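Local atomic coordinates of dally-like, isoform A (Drosophila melanogaster, PDB entry 6XTZ), a protein that binds the palmitoleate lipid of Wnt as a GPI-anchored glypican of the cell surface, here its extracellular core, and also binds Hedgehog-family proteins. Residues Y250-E264 against T497-A511. The protein carries 5 engineered substitutions. Numbering follows the deposited sequence. Where two conformers were deposited one is given.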
# COMPACT_ATOMS: atom_id res chain seq x y z
N TYR A 250 14.05 -23.09 13.60
CA TYR A 250 13.30 -24.21 13.03
C TYR A 250 11.85 -23.82 12.79
O TYR A 250 11.30 -24.07 11.72
CB TYR A 250 13.41 -25.42 13.96
CG TYR A 250 12.60 -26.63 13.53
CD1 TYR A 250 12.47 -26.97 12.19
CD2 TYR A 250 11.98 -27.44 14.48
CE1 TYR A 250 11.73 -28.07 11.80
CE2 TYR A 250 11.25 -28.54 14.10
CZ TYR A 250 11.12 -28.86 12.76
OH TYR A 250 10.39 -29.96 12.38
N CYS A 251 11.22 -23.19 13.79
CA CYS A 251 9.84 -22.73 13.61
C CYS A 251 9.74 -21.70 12.49
O CYS A 251 8.82 -21.76 11.67
CB CYS A 251 9.32 -22.14 14.92
SG CYS A 251 7.63 -21.48 14.83
N VAL A 252 10.68 -20.75 12.44
CA VAL A 252 10.61 -19.69 11.43
C VAL A 252 10.71 -20.28 10.03
O VAL A 252 9.98 -19.88 9.11
CB VAL A 252 11.70 -18.63 11.68
CG1 VAL A 252 11.77 -17.66 10.51
CG2 VAL A 252 11.43 -17.89 12.98
N ASN A 253 11.61 -21.25 9.84
CA ASN A 253 11.77 -21.87 8.53
C ASN A 253 10.50 -22.61 8.10
O ASN A 253 10.17 -22.64 6.91
CB ASN A 253 12.96 -22.83 8.53
CG ASN A 253 14.28 -22.10 8.47
OD1 ASN A 253 14.38 -21.01 7.90
ND2 ASN A 253 15.32 -22.70 9.05
N VAL A 254 9.79 -23.21 9.05
CA VAL A 254 8.57 -23.94 8.71
C VAL A 254 7.47 -22.97 8.30
O VAL A 254 6.80 -23.15 7.28
CB VAL A 254 8.13 -24.84 9.88
CG1 VAL A 254 6.78 -25.48 9.58
CG2 VAL A 254 9.18 -25.90 10.14
N ILE A 255 7.26 -21.91 9.10
CA ILE A 255 6.22 -20.94 8.77
C ILE A 255 6.55 -20.22 7.46
O ILE A 255 5.66 -19.93 6.66
CB ILE A 255 6.01 -19.95 9.92
CG1 ILE A 255 5.86 -20.70 11.25
CG2 ILE A 255 4.78 -19.10 9.67
CD1 ILE A 255 4.63 -21.57 11.32
N LYS A 256 7.84 -19.93 7.23
CA LYS A 256 8.24 -19.32 5.97
C LYS A 256 7.86 -20.20 4.79
O LYS A 256 7.45 -19.70 3.73
CB LYS A 256 9.74 -19.03 5.96
CG LYS A 256 10.14 -17.74 6.66
CD LYS A 256 11.57 -17.37 6.32
CE LYS A 256 11.90 -15.96 6.79
NZ LYS A 256 13.22 -15.51 6.28
N GLY A 257 7.99 -21.52 4.94
CA GLY A 257 7.59 -22.42 3.87
C GLY A 257 6.09 -22.50 3.71
O GLY A 257 5.58 -22.51 2.59
N CYS A 258 5.36 -22.56 4.83
CA CYS A 258 3.90 -22.54 4.77
C CYS A 258 3.40 -21.28 4.07
O CYS A 258 2.43 -21.32 3.31
CB CYS A 258 3.32 -22.64 6.17
SG CYS A 258 3.30 -24.31 6.87
N LEU A 259 4.06 -20.14 4.32
CA LEU A 259 3.67 -18.86 3.75
C LEU A 259 4.58 -18.43 2.60
O LEU A 259 4.70 -17.24 2.32
CB LEU A 259 3.64 -17.78 4.83
CG LEU A 259 2.87 -18.12 6.11
CD1 LEU A 259 2.92 -16.93 7.07
CD2 LEU A 259 1.44 -18.51 5.80
N HIS A 260 5.22 -19.39 1.93
CA HIS A 260 6.18 -19.05 0.88
C HIS A 260 5.50 -18.46 -0.35
O HIS A 260 6.17 -17.80 -1.15
CB HIS A 260 7.01 -20.27 0.49
CG HIS A 260 8.15 -19.95 -0.42
ND1 HIS A 260 9.16 -19.07 -0.07
CD2 HIS A 260 8.44 -20.37 -1.67
CE1 HIS A 260 10.02 -18.98 -1.06
NE2 HIS A 260 9.61 -19.76 -2.04
N TYR A 261 4.20 -18.69 -0.52
CA TYR A 261 3.48 -18.07 -1.63
C TYR A 261 3.45 -16.55 -1.53
O TYR A 261 3.04 -15.89 -2.49
CB TYR A 261 2.05 -18.62 -1.71
CG TYR A 261 1.18 -18.28 -0.51
CD1 TYR A 261 1.16 -19.11 0.61
CD2 TYR A 261 0.38 -17.15 -0.51
CE1 TYR A 261 0.36 -18.80 1.70
CE2 TYR A 261 -0.42 -16.84 0.58
CZ TYR A 261 -0.43 -17.67 1.68
OH TYR A 261 -1.22 -17.36 2.76
N GLN A 262 3.88 -15.99 -0.40
CA GLN A 262 3.93 -14.55 -0.19
C GLN A 262 5.32 -13.97 -0.45
O GLN A 262 5.57 -12.82 -0.09
CB GLN A 262 3.50 -14.22 1.23
CG GLN A 262 2.12 -14.71 1.61
CD GLN A 262 1.84 -14.58 3.09
OE1 GLN A 262 2.73 -14.28 3.88
NE2 GLN A 262 0.59 -14.82 3.48
N HIS A 263 6.22 -14.75 -1.07
CA HIS A 263 7.61 -14.31 -1.19
C HIS A 263 7.74 -13.08 -2.07
O HIS A 263 8.25 -12.04 -1.64
CB HIS A 263 8.48 -15.45 -1.73
CG HIS A 263 9.94 -15.15 -1.72
ND1 HIS A 263 10.71 -15.24 -0.58
CD2 HIS A 263 10.78 -14.74 -2.70
CE1 HIS A 263 11.96 -14.91 -0.86
NE2 HIS A 263 12.03 -14.60 -2.14
N GLU A 264 7.30 -13.19 -3.33
CA GLU A 264 7.31 -12.05 -4.24
C GLU A 264 6.46 -10.91 -3.69
O GLU A 264 6.86 -9.74 -3.76
CB GLU A 264 6.79 -12.47 -5.62
CG GLU A 264 7.76 -13.27 -6.46
CD GLU A 264 7.09 -13.87 -7.69
OE1 GLU A 264 6.39 -14.89 -7.54
OE2 GLU A 264 7.26 -13.31 -8.80
N THR A 497 16.23 -19.37 6.22
CA THR A 497 16.41 -19.32 4.78
C THR A 497 15.81 -18.05 4.19
O THR A 497 14.83 -17.50 4.71
CB THR A 497 15.78 -20.55 4.12
OG1 THR A 497 15.89 -20.43 2.69
CG2 THR A 497 14.31 -20.67 4.50
N THR A 498 16.41 -17.59 3.09
CA THR A 498 15.90 -16.46 2.34
C THR A 498 15.77 -16.78 0.85
O THR A 498 15.55 -15.87 0.05
CB THR A 498 16.79 -15.23 2.51
OG1 THR A 498 18.14 -15.55 2.14
CG2 THR A 498 16.77 -14.75 3.96
N GLU A 499 15.89 -18.05 0.48
CA GLU A 499 15.82 -18.44 -0.92
C GLU A 499 14.39 -18.35 -1.44
O GLU A 499 13.42 -18.32 -0.67
CB GLU A 499 16.35 -19.87 -1.10
CG GLU A 499 17.77 -20.07 -0.59
CD GLU A 499 18.80 -19.36 -1.44
OE1 GLU A 499 18.73 -19.47 -2.68
OE2 GLU A 499 19.68 -18.68 -0.87
N HIS A 500 14.27 -18.32 -2.76
CA HIS A 500 12.98 -18.28 -3.44
C HIS A 500 12.81 -19.59 -4.20
O HIS A 500 13.39 -19.78 -5.28
CB HIS A 500 12.89 -17.08 -4.38
CG HIS A 500 11.56 -16.93 -5.06
ND1 HIS A 500 10.45 -17.66 -4.70
CD2 HIS A 500 11.17 -16.13 -6.08
CE1 HIS A 500 9.43 -17.31 -5.47
NE2 HIS A 500 9.84 -16.39 -6.31
N GLY A 501 12.04 -20.51 -3.63
CA GLY A 501 11.76 -21.79 -4.25
C GLY A 501 12.27 -22.99 -3.48
O GLY A 501 12.04 -24.12 -3.92
N SER A 502 12.95 -22.79 -2.35
CA SER A 502 13.47 -23.88 -1.55
C SER A 502 13.37 -23.52 -0.08
O SER A 502 13.21 -22.36 0.29
CB SER A 502 14.93 -24.20 -1.92
OG SER A 502 15.79 -23.13 -1.59
N ASN A 503 13.47 -24.56 0.76
CA ASN A 503 13.38 -24.43 2.21
C ASN A 503 13.96 -25.69 2.81
O ASN A 503 13.67 -26.79 2.31
CB ASN A 503 11.94 -24.22 2.67
CG ASN A 503 11.84 -23.89 4.15
OD1 ASN A 503 12.01 -24.76 5.00
ND2 ASN A 503 11.54 -22.63 4.45
N PRO A 504 14.77 -25.59 3.87
CA PRO A 504 15.38 -26.81 4.45
C PRO A 504 14.36 -27.79 5.01
O PRO A 504 14.68 -28.97 5.15
CB PRO A 504 16.29 -26.25 5.55
CG PRO A 504 16.51 -24.82 5.19
CD PRO A 504 15.25 -24.37 4.53
N GLU A 505 13.16 -27.33 5.35
CA GLU A 505 12.13 -28.17 5.94
C GLU A 505 11.13 -28.69 4.91
O GLU A 505 10.13 -29.29 5.29
CB GLU A 505 11.40 -27.41 7.04
CG GLU A 505 12.33 -26.82 8.09
CD GLU A 505 13.18 -27.88 8.76
OE1 GLU A 505 12.68 -29.01 8.95
OE2 GLU A 505 14.35 -27.58 9.09
N PHE A 506 11.38 -28.45 3.62
CA PHE A 506 10.49 -28.88 2.56
C PHE A 506 11.30 -29.55 1.47
O PHE A 506 12.42 -29.13 1.17
CB PHE A 506 9.70 -27.69 1.98
CG PHE A 506 8.73 -27.07 2.95
CD1 PHE A 506 9.18 -26.20 3.94
CD2 PHE A 506 7.38 -27.35 2.88
CE1 PHE A 506 8.30 -25.63 4.83
CE2 PHE A 506 6.49 -26.77 3.77
CZ PHE A 506 6.95 -25.91 4.75
N THR A 507 10.73 -30.60 0.87
CA THR A 507 11.45 -31.35 -0.15
C THR A 507 11.62 -30.52 -1.42
O THR A 507 12.75 -30.30 -1.89
CB THR A 507 10.72 -32.66 -0.46
OG1 THR A 507 9.42 -32.38 -0.99
CG2 THR A 507 10.58 -33.50 0.81
N GLY A 508 10.52 -30.04 -1.98
CA GLY A 508 10.59 -29.22 -3.18
C GLY A 508 10.26 -27.77 -2.93
O GLY A 508 10.67 -27.19 -1.91
N ASN A 509 9.51 -27.16 -3.84
CA ASN A 509 9.10 -25.77 -3.68
C ASN A 509 7.91 -25.69 -2.73
O ASN A 509 6.84 -26.23 -3.03
CB ASN A 509 8.72 -25.17 -5.03
CG ASN A 509 8.32 -23.71 -4.94
OD1 ASN A 509 8.63 -23.03 -3.96
ND2 ASN A 509 7.63 -23.22 -5.96
N PRO A 510 8.05 -25.03 -1.57
CA PRO A 510 6.93 -24.95 -0.63
C PRO A 510 5.70 -24.26 -1.19
O PRO A 510 4.59 -24.51 -0.71
CB PRO A 510 7.51 -24.17 0.56
CG PRO A 510 8.99 -24.30 0.42
CD PRO A 510 9.26 -24.37 -1.05
N ALA A 511 5.86 -23.39 -2.19
CA ALA A 511 4.74 -22.69 -2.80
C ALA A 511 4.24 -23.50 -3.99
O ALA A 511 5.00 -23.78 -4.92
CB ALA A 511 5.15 -21.29 -3.23
O HOH W 1 3.42 -21.57 0.17
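In the disulfide-rich part of the glypican core, the loop 497-511 is laid along helix 248-258 and the turn after it, N503 and H260 reaching across to the opposing backbone. N503 heads an Asx turn: its OD1 takes the N-H of E505 on a lone pair, while its ND2 gives a bent hydrogen bond to N253 O (2.8 Å, N-H...O 138°). That carbonyl also accepts G257 N, from the opposite face of its plane. An alanine in place of N503 would probably leave N253 O without its donor from the loop and E505 N without its Asx-turn acceptor. At G257, bare of side chain, F506 CE1 comes within 3.4 Å of CA, where a CB would clash. N253 OD1 takes T497 N (3.0 Å), and the extended K256 chain carries NZ to T497 O (3.0 Å). H260, its ring swung away from its own N (chi1 -171°), accepts at NE2 a bent hydrogen bond from G501 N (3.0 Å), the donor lying 24° out of the ring plane. H263 and H500 form an offset stack, centroids 4.4 Å apart. Disulfides C258-C226 and C251-C468 tie the helix to its surroundings, helices 224-234 and 459-467 pack against it, and helix 513-538 follows the loop, touching Y261 and A511.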